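Local coordinates for BH1478 protein (Bacillus halodurans, PDB 2QUP) that is of unknown function but belongs to the DUF327 family and folds as a single chain of four long, antiparallel-packed helices, at residues 44-49 against 74-79; 53-58 against 128-133; 61-66 against 118-123; 68-73 against 110-115; 83-88 against 96-101. All coordinates share one frame; numbering follows the deposited sequence.

Interaction 1: 44-49 against 74-79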
# COMPACT_ATOMS: atom_id res chain seq x y z
N GLN A 44 -0.71 5.26 7.98
CA GLN A 44 0.68 5.66 8.20
C GLN A 44 1.35 4.60 9.07
O GLN A 44 2.50 4.21 8.84
CB GLN A 44 0.75 7.00 8.94
CG GLN A 44 0.51 8.27 8.13
CD GLN A 44 0.76 9.53 8.98
OE1 GLN A 44 1.60 10.38 8.63
NE2 GLN A 44 0.04 9.65 10.10
N ALA A 45 0.61 4.14 10.08
CA ALA A 45 1.06 3.09 11.00
C ALA A 45 1.28 1.76 10.29
O ALA A 45 2.27 1.09 10.53
CB ALA A 45 0.05 2.94 12.16
N LEU A 46 0.36 1.39 9.41
CA LEU A 46 0.50 0.22 8.54
C LEU A 46 1.69 0.32 7.59
O LEU A 46 2.38 -0.65 7.37
CB LEU A 46 -0.78 0.06 7.74
CG LEU A 46 -1.16 -1.28 7.14
CD1 LEU A 46 -0.79 -2.46 8.08
CD2 LEU A 46 -2.64 -1.26 6.89
N MET A 47 1.92 1.50 7.03
CA MET A 47 3.06 1.71 6.12
C MET A 47 4.42 1.56 6.84
O MET A 47 5.42 1.16 6.23
CB MET A 47 2.91 3.08 5.47
CG MET A 47 3.89 3.41 4.35
SD MET A 47 4.19 2.10 3.15
CE MET A 47 2.71 2.18 2.16
N SER A 48 4.44 1.89 8.13
CA SER A 48 5.63 1.71 8.96
C SER A 48 5.98 0.23 9.08
O SER A 48 7.13 -0.16 8.86
CB SER A 48 5.42 2.33 10.35
OG SER A 48 5.61 3.73 10.32
N LYS A 49 4.98 -0.59 9.42
CA LYS A 49 5.08 -2.06 9.37
C LYS A 49 5.50 -2.56 7.99
O LYS A 49 6.43 -3.33 7.85
CB LYS A 49 3.73 -2.66 9.72
CG LYS A 49 3.37 -2.48 11.17
CD LYS A 49 1.98 -3.05 11.43
CE LYS A 49 1.70 -3.12 12.90
NZ LYS A 49 1.07 -1.87 13.36
N LYS A 74 -1.70 -6.19 1.14
CA LYS A 74 -3.11 -6.48 0.85
C LYS A 74 -4.06 -5.78 1.82
O LYS A 74 -5.14 -5.33 1.44
CB LYS A 74 -3.35 -8.00 0.87
CG LYS A 74 -4.69 -8.50 0.33
CD LYS A 74 -4.67 -10.02 0.10
CE LYS A 74 -6.07 -10.60 -0.05
NZ LYS A 74 -6.16 -12.04 0.36
N GLU A 75 -3.66 -5.69 3.09
CA GLU A 75 -4.48 -4.95 4.07
C GLU A 75 -4.50 -3.43 3.84
O GLU A 75 -5.51 -2.76 4.06
CB GLU A 75 -3.99 -5.21 5.48
CG GLU A 75 -4.89 -4.58 6.54
CD GLU A 75 -4.32 -4.70 7.92
OE1 GLU A 75 -5.02 -4.33 8.90
OE2 GLU A 75 -3.16 -5.16 8.01
N PHE A 76 -3.35 -2.90 3.44
CA PHE A 76 -3.18 -1.49 3.10
C PHE A 76 -4.06 -1.11 1.91
O PHE A 76 -4.80 -0.15 2.01
CB PHE A 76 -1.71 -1.19 2.76
CG PHE A 76 -1.40 0.28 2.64
CD1 PHE A 76 -0.78 0.95 3.70
CD2 PHE A 76 -1.71 0.99 1.47
CE1 PHE A 76 -0.47 2.34 3.60
CE2 PHE A 76 -1.43 2.37 1.36
CZ PHE A 76 -0.79 3.05 2.41
N VAL A 77 -3.91 -1.84 0.80
CA VAL A 77 -4.72 -1.63 -0.40
C VAL A 77 -6.21 -1.51 -0.08
O VAL A 77 -6.84 -0.54 -0.49
CB VAL A 77 -4.48 -2.70 -1.45
CG1 VAL A 77 -5.45 -2.53 -2.64
CG2 VAL A 77 -3.04 -2.62 -1.96
N GLY A 78 -6.75 -2.46 0.66
CA GLY A 78 -8.15 -2.41 1.10
C GLY A 78 -8.49 -1.09 1.74
O GLY A 78 -9.44 -0.43 1.34
N ASP A 79 -7.69 -0.69 2.73
CA ASP A 79 -7.96 0.51 3.51
C ASP A 79 -7.70 1.80 2.75
O ASP A 79 -8.39 2.79 2.97
CB ASP A 79 -7.16 0.51 4.81
CG ASP A 79 -7.67 -0.50 5.81
OD1 ASP A 79 -6.94 -0.79 6.78
OD2 ASP A 79 -8.80 -1.01 5.65
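Leu46 reaches from helix 27-60 across to Phe76 and Glu75 of helix 63-88; its CB and CG share the ring edge and the two methyls go separate ways. CG lies 4.1 Å from CD1 of Phe76, near the ring plane. Beyond the branch, CD2 of Leu46 rests against the backbone, 3.8 Å from CA of Phe76, while CD1 of Leu46 turns to the carboxylate, 3.6 Å from OE2 of Glu75. Met47 treats the same ring differently. With chi2 and chi3 both bent, CE of Met47 is folded over one face, 3.9 Å from the centroid of the Phe76 ring and 27° off the normal, a CH-pi contact, with SD oblique to the ring in a Met-aromatic pair. One aromatic thus takes a leucine at its edge and a methionine over a face. Segments 44-49 and 74-79 run roughly antiparallel, their axes at 159°, and Leu140 of helix 126-144 touches both Met47 and Phe76, so three helices meet around the ring.

Interaction 2: 53-58 against 128-133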
# COMPACT_ATOMS: atom_id res chain seq x y z
N GLN A 53 8.83 -4.68 7.13
CA GLN A 53 8.68 -6.03 6.64
C GLN A 53 9.30 -6.13 5.23
O GLN A 53 9.73 -7.19 4.82
CB GLN A 53 7.20 -6.43 6.64
CG GLN A 53 6.91 -7.89 6.28
CD GLN A 53 7.79 -8.90 7.01
OE1 GLN A 53 7.85 -8.92 8.23
NE2 GLN A 53 8.44 -9.77 6.25
N GLY A 54 9.35 -5.02 4.52
CA GLY A 54 9.79 -5.05 3.13
C GLY A 54 11.29 -5.13 3.16
O GLY A 54 11.92 -5.83 2.37
N LYS A 55 11.86 -4.36 4.09
CA LYS A 55 13.25 -4.46 4.46
C LYS A 55 13.68 -5.84 4.95
O LYS A 55 14.66 -6.40 4.42
CB LYS A 55 13.60 -3.37 5.47
CG LYS A 55 15.00 -3.50 6.06
CD LYS A 55 15.90 -2.40 5.56
CE LYS A 55 16.68 -2.83 4.34
NZ LYS A 55 17.39 -1.66 3.75
N LEU A 56 12.98 -6.40 5.94
CA LEU A 56 13.20 -7.79 6.38
C LEU A 56 13.21 -8.77 5.22
O LEU A 56 14.11 -9.60 5.15
CB LEU A 56 12.11 -8.26 7.36
CG LEU A 56 12.38 -9.54 8.14
CD1 LEU A 56 13.81 -9.54 8.66
CD2 LEU A 56 11.40 -9.65 9.32
N LEU A 57 12.22 -8.65 4.33
CA LEU A 57 12.10 -9.55 3.18
C LEU A 57 13.27 -9.39 2.26
O LEU A 57 13.75 -10.37 1.74
CB LEU A 57 10.81 -9.32 2.38
CG LEU A 57 10.73 -9.89 0.94
CD1 LEU A 57 10.79 -11.42 0.90
CD2 LEU A 57 9.47 -9.39 0.24
N SER A 58 13.74 -8.16 2.07
CA SER A 58 14.92 -7.91 1.23
C SER A 58 16.20 -8.57 1.80
O SER A 58 17.10 -8.99 1.04
CB SER A 58 15.13 -6.41 1.08
OG SER A 58 15.80 -5.89 2.21
N ASP A 128 17.84 -5.68 -5.62
CA ASP A 128 16.72 -5.78 -6.57
C ASP A 128 15.40 -5.98 -5.84
O ASP A 128 14.42 -5.33 -6.18
CB ASP A 128 16.94 -6.94 -7.55
CG ASP A 128 18.22 -6.80 -8.37
OD1 ASP A 128 18.71 -5.67 -8.58
OD2 ASP A 128 18.74 -7.84 -8.80
N ILE A 129 15.38 -6.86 -4.85
CA ILE A 129 14.19 -7.06 -3.99
C ILE A 129 13.77 -5.78 -3.23
O ILE A 129 12.60 -5.41 -3.22
CB ILE A 129 14.37 -8.27 -3.05
CG1 ILE A 129 14.53 -9.54 -3.90
CG2 ILE A 129 13.22 -8.39 -2.06
CD1 ILE A 129 14.32 -10.84 -3.17
N LEU A 130 14.76 -5.10 -2.66
CA LEU A 130 14.58 -3.76 -2.11
C LEU A 130 13.95 -2.77 -3.09
O LEU A 130 13.00 -2.07 -2.73
CB LEU A 130 15.91 -3.24 -1.57
CG LEU A 130 15.93 -2.10 -0.56
CD1 LEU A 130 14.93 -2.38 0.61
CD2 LEU A 130 17.36 -1.97 -0.07
N ASN A 131 14.45 -2.73 -4.33
CA ASN A 131 13.88 -1.85 -5.36
C ASN A 131 12.43 -2.16 -5.66
O ASN A 131 11.62 -1.23 -5.75
CB ASN A 131 14.70 -1.91 -6.64
CG ASN A 131 16.08 -1.30 -6.47
OD1 ASN A 131 16.24 -0.24 -5.85
ND2 ASN A 131 17.09 -1.97 -7.01
N MET A 132 12.12 -3.45 -5.75
CA MET A 132 10.77 -3.94 -6.04
C MET A 132 9.79 -3.52 -4.96
O MET A 132 8.66 -3.11 -5.27
CB MET A 132 10.77 -5.48 -6.18
CG MET A 132 11.45 -6.03 -7.44
SD MET A 132 11.72 -7.82 -7.36
CE MET A 132 13.10 -8.02 -8.50
N VAL A 133 10.20 -3.63 -3.70
CA VAL A 133 9.32 -3.20 -2.60
C VAL A 133 9.20 -1.66 -2.53
O VAL A 133 8.23 -1.14 -2.01
CB VAL A 133 9.70 -3.83 -1.23
CG1 VAL A 133 9.91 -5.36 -1.35
CG2 VAL A 133 10.93 -3.15 -0.62
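A close antiparallel helix pair, part of a four-helix bundle, brings Ser58 and Gly54 of helix 27-60 against Ile129, Leu130 and Val133 of helix 126-144. The axes of segments 53-58 and 128-133 approach to 8.9 Å, consistent with the small residues Gly54 and Ser58 on one side, and CA of Ser58 lies 5.3 Å from CA of Leu130. Ile129 sends its CG2 branch into this narrow gap, 3.7 Å from CA of Ser58, and the same methyl meets CG of Leu57, whose side chain runs roughly perpendicular to that of Ile129. One turn along, CG2 of Val133 lies 4.1 Å from O of Gly54, a position with no side chain to push it back. In the modelled one of its two conformers, Ser58 turns its hydroxyl to O of Lys55 in its own helix, at a distance short enough to be doubtful. CB of Ser58 lies 4.1 Å from CD1 of Leu130. Lys55, bent at chi2 and chi3, curls over the outside and sets NZ 3.8 Å from CD2 of Leu130. Close approach at glycine and serine, with branched side chains filling the seam, is a familiar way of joining antiparallel helices in a bundle.

Interaction 3: 61-66 against 118-123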
# COMPACT_ATOMS: atom_id res chain seq x y z
N ARG A 61 14.63 -12.98 2.47
CA ARG A 61 14.24 -13.49 1.12
C ARG A 61 13.60 -14.89 1.22
O ARG A 61 13.82 -15.73 0.41
CB ARG A 61 15.36 -13.40 0.07
CG ARG A 61 16.00 -12.02 -0.04
CD ARG A 61 17.37 -12.06 -0.69
NE ARG A 61 18.38 -12.74 0.13
CZ ARG A 61 19.28 -12.14 0.91
NH1 ARG A 61 20.15 -12.86 1.60
NH2 ARG A 61 19.31 -10.82 1.02
N THR A 62 12.78 -15.07 2.22
CA THR A 62 12.11 -16.33 2.41
C THR A 62 10.65 -16.15 2.02
O THR A 62 10.14 -15.03 2.01
CB THR A 62 12.21 -16.78 3.89
OG1 THR A 62 11.59 -15.81 4.72
CG2 THR A 62 13.66 -16.96 4.34
N ILE A 63 9.97 -17.26 1.72
CA ILE A 63 8.53 -17.24 1.46
C ILE A 63 7.75 -16.89 2.74
O ILE A 63 6.68 -16.27 2.68
CB ILE A 63 8.03 -18.59 0.85
CG1 ILE A 63 8.62 -18.77 -0.54
CG2 ILE A 63 6.51 -18.65 0.74
CD1 ILE A 63 9.00 -20.19 -0.82
N GLU A 64 8.32 -17.24 3.89
CA GLU A 64 7.76 -16.83 5.15
C GLU A 64 7.71 -15.31 5.30
O GLU A 64 6.76 -14.76 5.86
CB GLU A 64 8.55 -17.45 6.29
CG GLU A 64 8.05 -17.07 7.70
CD GLU A 64 9.09 -17.34 8.79
OE1 GLU A 64 8.75 -17.26 9.99
OE2 GLU A 64 10.27 -17.62 8.43
N GLU A 65 8.73 -14.61 4.82
CA GLU A 65 8.75 -13.15 4.94
C GLU A 65 7.89 -12.50 3.85
O GLU A 65 7.26 -11.48 4.09
CB GLU A 65 10.18 -12.56 5.01
CG GLU A 65 11.06 -12.99 6.27
CD GLU A 65 10.28 -13.08 7.61
OE1 GLU A 65 10.52 -14.03 8.39
OE2 GLU A 65 9.46 -12.20 7.88
N LEU A 66 7.87 -13.12 2.67
CA LEU A 66 6.93 -12.79 1.60
C LEU A 66 5.46 -12.87 2.05
O LEU A 66 4.68 -11.93 1.87
CB LEU A 66 7.18 -13.65 0.35
CG LEU A 66 6.44 -13.26 -0.93
CD1 LEU A 66 6.90 -11.93 -1.55
CD2 LEU A 66 6.53 -14.37 -1.94
N ALA A 118 10.36 -13.35 -8.17
CA ALA A 118 11.76 -13.00 -7.95
C ALA A 118 12.27 -13.65 -6.66
O ALA A 118 13.42 -14.07 -6.58
CB ALA A 118 11.90 -11.50 -7.86
N VAL A 119 11.39 -13.75 -5.68
CA VAL A 119 11.67 -14.42 -4.41
C VAL A 119 11.72 -15.94 -4.61
O VAL A 119 12.52 -16.63 -3.97
CB VAL A 119 10.61 -13.98 -3.33
CG1 VAL A 119 10.64 -14.86 -2.10
CG2 VAL A 119 10.83 -12.53 -2.94
N LEU A 120 10.88 -16.46 -5.50
CA LEU A 120 10.85 -17.90 -5.75
C LEU A 120 12.03 -18.37 -6.61
O LEU A 120 12.42 -19.53 -6.52
CB LEU A 120 9.54 -18.30 -6.42
CG LEU A 120 8.45 -19.00 -5.62
CD1 LEU A 120 8.34 -18.52 -4.20
CD2 LEU A 120 7.16 -18.77 -6.31
N ALA A 121 12.58 -17.48 -7.43
CA ALA A 121 13.68 -17.84 -8.34
C ALA A 121 15.01 -18.12 -7.64
O ALA A 121 15.23 -17.67 -6.51
CB ALA A 121 13.85 -16.80 -9.42
N LYS A 122 15.88 -18.85 -8.32
CA LYS A 122 16.93 -19.62 -7.64
C LYS A 122 18.04 -18.73 -7.08
O LYS A 122 18.35 -18.78 -5.89
CB LYS A 122 17.49 -20.71 -8.56
CG LYS A 122 16.63 -21.98 -8.62
CD LYS A 122 16.48 -22.50 -10.05
CE LYS A 122 17.43 -23.66 -10.35
NZ LYS A 122 17.04 -24.89 -9.62
N GLU A 123 18.62 -17.90 -7.94
CA GLU A 123 19.37 -16.73 -7.50
C GLU A 123 18.43 -15.58 -7.11
O GLU A 123 17.29 -15.50 -7.59
CB GLU A 123 20.43 -16.34 -8.56
CG GLU A 123 19.98 -15.40 -9.70
CD GLU A 123 18.73 -15.85 -10.46
OE1 GLU A 123 17.86 -14.99 -10.71
OE2 GLU A 123 18.62 -17.05 -10.81
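Arg61 and Val119 mark the nearest backbone approach here, their CA atoms 6.2 Å apart, where one helix is about to start and another is about to stop. Arg61 leaves helix 27-60 with positive phi (70°), and Thr62 then serves as N-cap of helix 63-88: its OG1 accepts from N of Glu65 at 3.1 Å, with an N-H...O angle of 142°. Opposite, helix 98-120 runs out, and Ala121 is the first residue to depart from helical angles. Val119 points toward the start of helix 63-88. Its CG1 branch, anti to the backbone N (chi1 167°), does the touching, 4.1 Å from O of Arg61 and equally close to O of Thr62. The same methyl of Val119 meets CD2 of Leu66 at 4.1 Å, the two side chains lying alongside and pointing opposite ways. Toward the surface, Ile63 and Leu120 meet nearly crosswise, and CD1 of Leu120 is touched twice: by CG1 of Ile63 at 3.7 Å and by CD1 of Ile63 at 3.8 Å. No hydrogen bond spans the contact; in the modelled conformer the guanidinium of Arg61 turns off and gives NH2 to O of Ser58. Inside the bundle, Leu57 of helix 27-60 touches both Leu66 and Val119, and Ile129 of helix 126-144 packs on Val119 and Arg61, which brings all four helices together at this end.

Interaction 4: 68-73 against 110-115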
# COMPACT_ATOMS: atom_id res chain seq x y z
N LYS A 68 4.23 -12.61 5.05
CA LYS A 68 3.93 -11.53 5.99
C LYS A 68 3.85 -10.16 5.28
O LYS A 68 2.99 -9.36 5.59
CB LYS A 68 4.93 -11.51 7.16
CG LYS A 68 4.73 -10.33 8.11
CD LYS A 68 5.13 -10.61 9.55
CE LYS A 68 4.83 -9.39 10.42
NZ LYS A 68 3.44 -8.92 10.22
N TYR A 69 4.74 -9.94 4.31
CA TYR A 69 4.76 -8.72 3.48
C TYR A 69 3.45 -8.50 2.71
O TYR A 69 2.81 -7.45 2.83
CB TYR A 69 5.92 -8.82 2.47
CG TYR A 69 6.03 -7.58 1.60
CD1 TYR A 69 6.47 -6.37 2.14
CD2 TYR A 69 5.68 -7.61 0.25
CE1 TYR A 69 6.57 -5.23 1.36
CE2 TYR A 69 5.76 -6.46 -0.53
CZ TYR A 69 6.22 -5.28 0.03
OH TYR A 69 6.31 -4.16 -0.75
N LYS A 70 3.06 -9.52 1.95
CA LYS A 70 1.87 -9.44 1.12
C LYS A 70 0.60 -9.39 1.95
O LYS A 70 -0.36 -8.80 1.51
CB LYS A 70 1.84 -10.59 0.11
CG LYS A 70 2.96 -10.48 -0.94
CD LYS A 70 3.12 -11.74 -1.76
CE LYS A 70 1.85 -12.20 -2.45
NZ LYS A 70 2.21 -13.28 -3.40
N GLU A 71 0.61 -9.96 3.15
CA GLU A 71 -0.57 -9.82 4.00
C GLU A 71 -0.75 -8.40 4.53
O GLU A 71 -1.88 -7.96 4.72
CB GLU A 71 -0.63 -10.89 5.09
CG GLU A 71 -1.20 -12.24 4.59
CD GLU A 71 -2.72 -12.26 4.48
OE1 GLU A 71 -3.25 -12.18 3.35
OE2 GLU A 71 -3.40 -12.35 5.53
N LEU A 72 0.36 -7.69 4.74
CA LEU A 72 0.31 -6.30 5.12
C LEU A 72 -0.10 -5.42 3.94
O LEU A 72 -0.92 -4.51 4.09
CB LEU A 72 1.67 -5.87 5.70
CG LEU A 72 2.09 -6.40 7.06
CD1 LEU A 72 3.47 -5.88 7.37
CD2 LEU A 72 1.12 -5.93 8.16
N VAL A 73 0.49 -5.69 2.76
CA VAL A 73 0.27 -4.86 1.61
C VAL A 73 -1.19 -4.96 1.18
O VAL A 73 -1.85 -3.93 0.93
CB VAL A 73 1.19 -5.26 0.43
CG1 VAL A 73 0.68 -4.61 -0.83
CG2 VAL A 73 2.59 -4.77 0.69
N ARG A 110 0.03 -6.48 -10.23
CA ARG A 110 1.08 -6.87 -11.21
C ARG A 110 2.45 -7.01 -10.55
O ARG A 110 3.10 -8.04 -10.70
CB ARG A 110 1.18 -5.81 -12.29
CG ARG A 110 0.52 -6.17 -13.61
CD ARG A 110 1.48 -6.00 -14.78
NE ARG A 110 2.33 -4.81 -14.66
CZ ARG A 110 3.67 -4.81 -14.69
NH1 ARG A 110 4.34 -5.94 -14.82
NH2 ARG A 110 4.34 -3.67 -14.58
N LYS A 111 2.86 -5.96 -9.83
CA LYS A 111 4.14 -5.92 -9.11
C LYS A 111 4.31 -6.98 -8.01
O LYS A 111 5.39 -7.54 -7.87
CB LYS A 111 4.42 -4.51 -8.55
CG LYS A 111 4.81 -3.43 -9.59
CD LYS A 111 5.80 -3.95 -10.65
CE LYS A 111 6.11 -2.89 -11.71
NZ LYS A 111 6.98 -3.40 -12.83
N LEU A 112 3.26 -7.22 -7.23
CA LEU A 112 3.28 -8.25 -6.21
C LEU A 112 3.55 -9.64 -6.78
O LEU A 112 4.33 -10.40 -6.20
CB LEU A 112 1.96 -8.24 -5.42
CG LEU A 112 1.88 -7.13 -4.39
CD1 LEU A 112 0.48 -7.14 -3.64
CD2 LEU A 112 3.05 -7.25 -3.37
N LEU A 113 2.93 -9.94 -7.92
CA LEU A 113 3.12 -11.23 -8.59
C LEU A 113 4.55 -11.34 -9.11
O LEU A 113 5.15 -12.40 -9.04
CB LEU A 113 2.13 -11.38 -9.75
CG LEU A 113 0.64 -11.54 -9.43
CD1 LEU A 113 -0.21 -11.38 -10.70
CD2 LEU A 113 0.37 -12.87 -8.76
N ASP A 114 5.10 -10.23 -9.58
CA ASP A 114 6.48 -10.20 -10.10
C ASP A 114 7.53 -10.34 -9.00
O ASP A 114 8.66 -10.81 -9.23
CB ASP A 114 6.73 -8.89 -10.84
CG ASP A 114 6.11 -8.87 -12.21
OD1 ASP A 114 6.19 -7.81 -12.85
OD2 ASP A 114 5.55 -9.90 -12.65
N LEU A 115 7.14 -9.91 -7.82
CA LEU A 115 7.95 -10.01 -6.63
C LEU A 115 8.00 -11.45 -6.13
O LEU A 115 9.08 -11.96 -5.85
CB LEU A 115 7.39 -9.10 -5.52
CG LEU A 115 8.07 -9.13 -4.16
CD1 LEU A 115 9.49 -8.57 -4.24
CD2 LEU A 115 7.26 -8.34 -3.16
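Segments 68-73 of helix 63-88 and 110-115 of helix 98-120 run almost exactly antiparallel, at 175°, with axes 11.8 Å apart, a separation bridged by side chains alone. Leu112 does much of the bridging, and in the modelled one of its two conformers the methyls divide the work. CD1 of Leu112 meets CG1 of Val73 at 3.8 Å, the side chains overlapping as they point toward each other's helix. CD2 of Leu112 touches two neighbours, 4.0 Å from CE2 of Tyr69 and 4.0 Å from CG of Lys70. Tyr69 has its ring carried outward with CG anti to the backbone N (chi1 -178°), and its CE2 also takes CD2 of Leu115 at 3.6 Å, with the leucine set crosswise to the tyrosine. Both leucine methyls approach the ring obliquely, whereas one face is covered from within its own helix by CG2 of Val73. Lys70 lends only its aliphatic stem to Leu112; a bend at chi3 helps turn the amine aside, where NZ bonds to OG1 of Thr116 and to a glycerol probably left from crystallisation. Behind the contact, Val133 and Ile136 of helix 126-144 pack on Tyr69, Met132 of that helix touches Leu115, and Gln53 of helix 27-60 also touches Tyr69.

Interaction 5: 83-88 against 96-101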
# COMPACT_ATOMS: atom_id res chain seq x y z
N LEU A 83 -10.46 4.77 1.73
CA LEU A 83 -10.17 6.19 1.92
C LEU A 83 -10.14 7.01 0.62
O LEU A 83 -10.78 8.06 0.55
CB LEU A 83 -8.86 6.39 2.71
CG LEU A 83 -8.49 7.82 3.09
CD1 LEU A 83 -9.56 8.47 3.99
CD2 LEU A 83 -7.11 7.89 3.73
N GLY A 84 -9.40 6.54 -0.38
CA GLY A 84 -9.36 7.16 -1.71
C GLY A 84 -10.70 7.51 -2.34
O GLY A 84 -10.89 8.64 -2.82
N LEU A 85 -11.61 6.55 -2.33
CA LEU A 85 -12.94 6.71 -2.90
C LEU A 85 -13.79 7.69 -2.10
O LEU A 85 -14.63 8.38 -2.68
CB LEU A 85 -13.67 5.36 -3.02
CG LEU A 85 -13.13 4.27 -3.95
CD1 LEU A 85 -13.93 3.00 -3.78
CD2 LEU A 85 -13.12 4.71 -5.44
N ARG A 86 -13.58 7.77 -0.79
CA ARG A 86 -14.30 8.76 0.01
C ARG A 86 -13.78 10.18 -0.21
O ARG A 86 -14.56 11.12 -0.34
CB ARG A 86 -14.26 8.40 1.49
CG ARG A 86 -15.47 8.90 2.27
CD ARG A 86 -15.57 8.23 3.64
NE ARG A 86 -14.38 8.43 4.48
CZ ARG A 86 -13.55 7.46 4.85
NH1 ARG A 86 -13.75 6.21 4.47
NH2 ARG A 86 -12.50 7.74 5.62
N LEU A 87 -12.45 10.32 -0.26
CA LEU A 87 -11.80 11.60 -0.52
C LEU A 87 -12.18 12.20 -1.87
O LEU A 87 -12.19 13.43 -2.00
CB LEU A 87 -10.29 11.48 -0.46
CG LEU A 87 -9.61 11.27 0.89
CD1 LEU A 87 -8.10 11.37 0.71
CD2 LEU A 87 -10.12 12.27 1.93
N GLU A 88 -12.46 11.34 -2.85
CA GLU A 88 -12.96 11.77 -4.17
C GLU A 88 -14.28 12.53 -4.04
O GLU A 88 -14.50 13.52 -4.74
CB GLU A 88 -13.17 10.57 -5.10
CG GLU A 88 -11.90 9.93 -5.65
CD GLU A 88 -11.19 10.72 -6.74
OE1 GLU A 88 -11.77 10.90 -7.83
OE2 GLU A 88 -10.03 11.13 -6.52
N ARG A 96 -9.20 12.87 -8.67
CA ARG A 96 -8.27 12.17 -9.55
C ARG A 96 -9.01 11.18 -10.44
O ARG A 96 -8.54 10.83 -11.52
CB ARG A 96 -7.23 11.40 -8.74
CG ARG A 96 -6.07 12.22 -8.23
CD ARG A 96 -5.12 11.33 -7.45
NE ARG A 96 -5.86 10.61 -6.42
CZ ARG A 96 -5.65 9.35 -6.07
NH1 ARG A 96 -4.71 8.63 -6.67
NH2 ARG A 96 -6.39 8.80 -5.12
N GLY A 97 -10.17 10.71 -9.98
CA GLY A 97 -10.91 9.68 -10.72
C GLY A 97 -10.80 8.27 -10.14
O GLY A 97 -9.73 7.84 -9.73
N ARG A 98 -11.92 7.55 -10.14
CA ARG A 98 -11.93 6.12 -9.80
C ARG A 98 -11.04 5.32 -10.74
O ARG A 98 -10.29 4.44 -10.31
CB ARG A 98 -13.35 5.56 -9.91
CG ARG A 98 -14.25 5.94 -8.76
CD ARG A 98 -15.70 5.67 -9.13
NE ARG A 98 -16.06 4.26 -8.99
CZ ARG A 98 -17.07 3.66 -9.62
NH1 ARG A 98 -17.83 4.34 -10.48
NH2 ARG A 98 -17.31 2.38 -9.40
N THR A 99 -11.12 5.64 -12.03
CA THR A 99 -10.23 5.06 -13.03
C THR A 99 -8.76 5.01 -12.58
O THR A 99 -8.16 3.93 -12.61
CB THR A 99 -10.41 5.73 -14.40
OG1 THR A 99 -11.79 5.65 -14.80
CG2 THR A 99 -9.55 5.06 -15.48
N LYS A 100 -8.22 6.13 -12.10
CA LYS A 100 -6.81 6.23 -11.69
C LYS A 100 -6.47 5.36 -10.48
O LYS A 100 -5.47 4.64 -10.49
CB LYS A 100 -6.42 7.70 -11.42
CG LYS A 100 -5.00 7.86 -10.87
CD LYS A 100 -4.27 9.01 -11.47
CE LYS A 100 -2.79 8.66 -11.65
NZ LYS A 100 -2.61 7.71 -12.77
N ILE A 101 -7.34 5.42 -9.46
CA ILE A 101 -7.22 4.67 -8.23
C ILE A 101 -7.17 3.19 -8.55
O ILE A 101 -6.27 2.48 -8.11
CB ILE A 101 -8.46 4.98 -7.32
CG1 ILE A 101 -8.44 6.45 -6.87
CG2 ILE A 101 -8.52 4.05 -6.11
CD1 ILE A 101 -9.51 6.81 -5.81
O HOH W 1 -8.29 10.83 -4.35
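Two hydrogen bonds from successive backbone amides converge on the carboxylate of Glu88. N of Arg96 gives the straighter one, 2.9 Å to OE2 of Glu88 at an N-H...O angle of 167°, which OE2 accepts on its syn lone pair; N of Gly97 gives the shorter, 2.7 Å to OE1 of Glu88 at 147°, arriving on the syn side but 34° out of the carboxylate plane. Glu88 reaches them with its chain bent at chi2, and the double grip should restrict rotation of the carboxylate. Water mediates a third link: water 1 donates to OE2 of Glu88 and accepts from NH2 of Arg96, lying in the guanidinium plane at its edge. No salt bridge forms directly: the opposite charges are merely near, OE2 of Glu88 being 4.2 Å from NE of Arg96 and well out of the guanidinium plane; NH2 of Arg96 also bonds to O of Ile143. This is the turn of a helical hairpin. Gly97 is the N-cap of helix 98-120, and its backbone angles, with positive phi, would jam a side chain against the preceding carbonyl. The glutamate from helix 63-88 binds right where the next helix starts. Apolar contacts fill the hairpin's inner side. CD1 of Ile101 lies 3.7 Å from C of Gly84, where no side chain intervenes, and 3.9 Å from CG of Glu88. Towards the outside, CD2 of Leu85 meets CG of Arg98 at 3.7 Å, the two side chains crossing at a slant.

From the N terminus, helix 27-60 supplies the first halves of interactions 1 and 2. Interaction 1 joins it to helix 63-88 and is complete before interaction 5 opens. Interaction 2 closes the widest loop, reaching helix 126-144; interactions 3, 4 and 5 nest successively inside it, all three between helices 63-88 and 98-120, like rungs of one hairpin whose turn is interaction 5. Interaction 1 crosses interactions 2, 3 and 4 in chain order. In space, interactions 2, 3 and 4 touch one another on one side of the chain's centre, while interaction 5 lies on the opposite side, its centre about 33 Å from that of interaction 3. Leu72 ties interaction 4 to interaction 1.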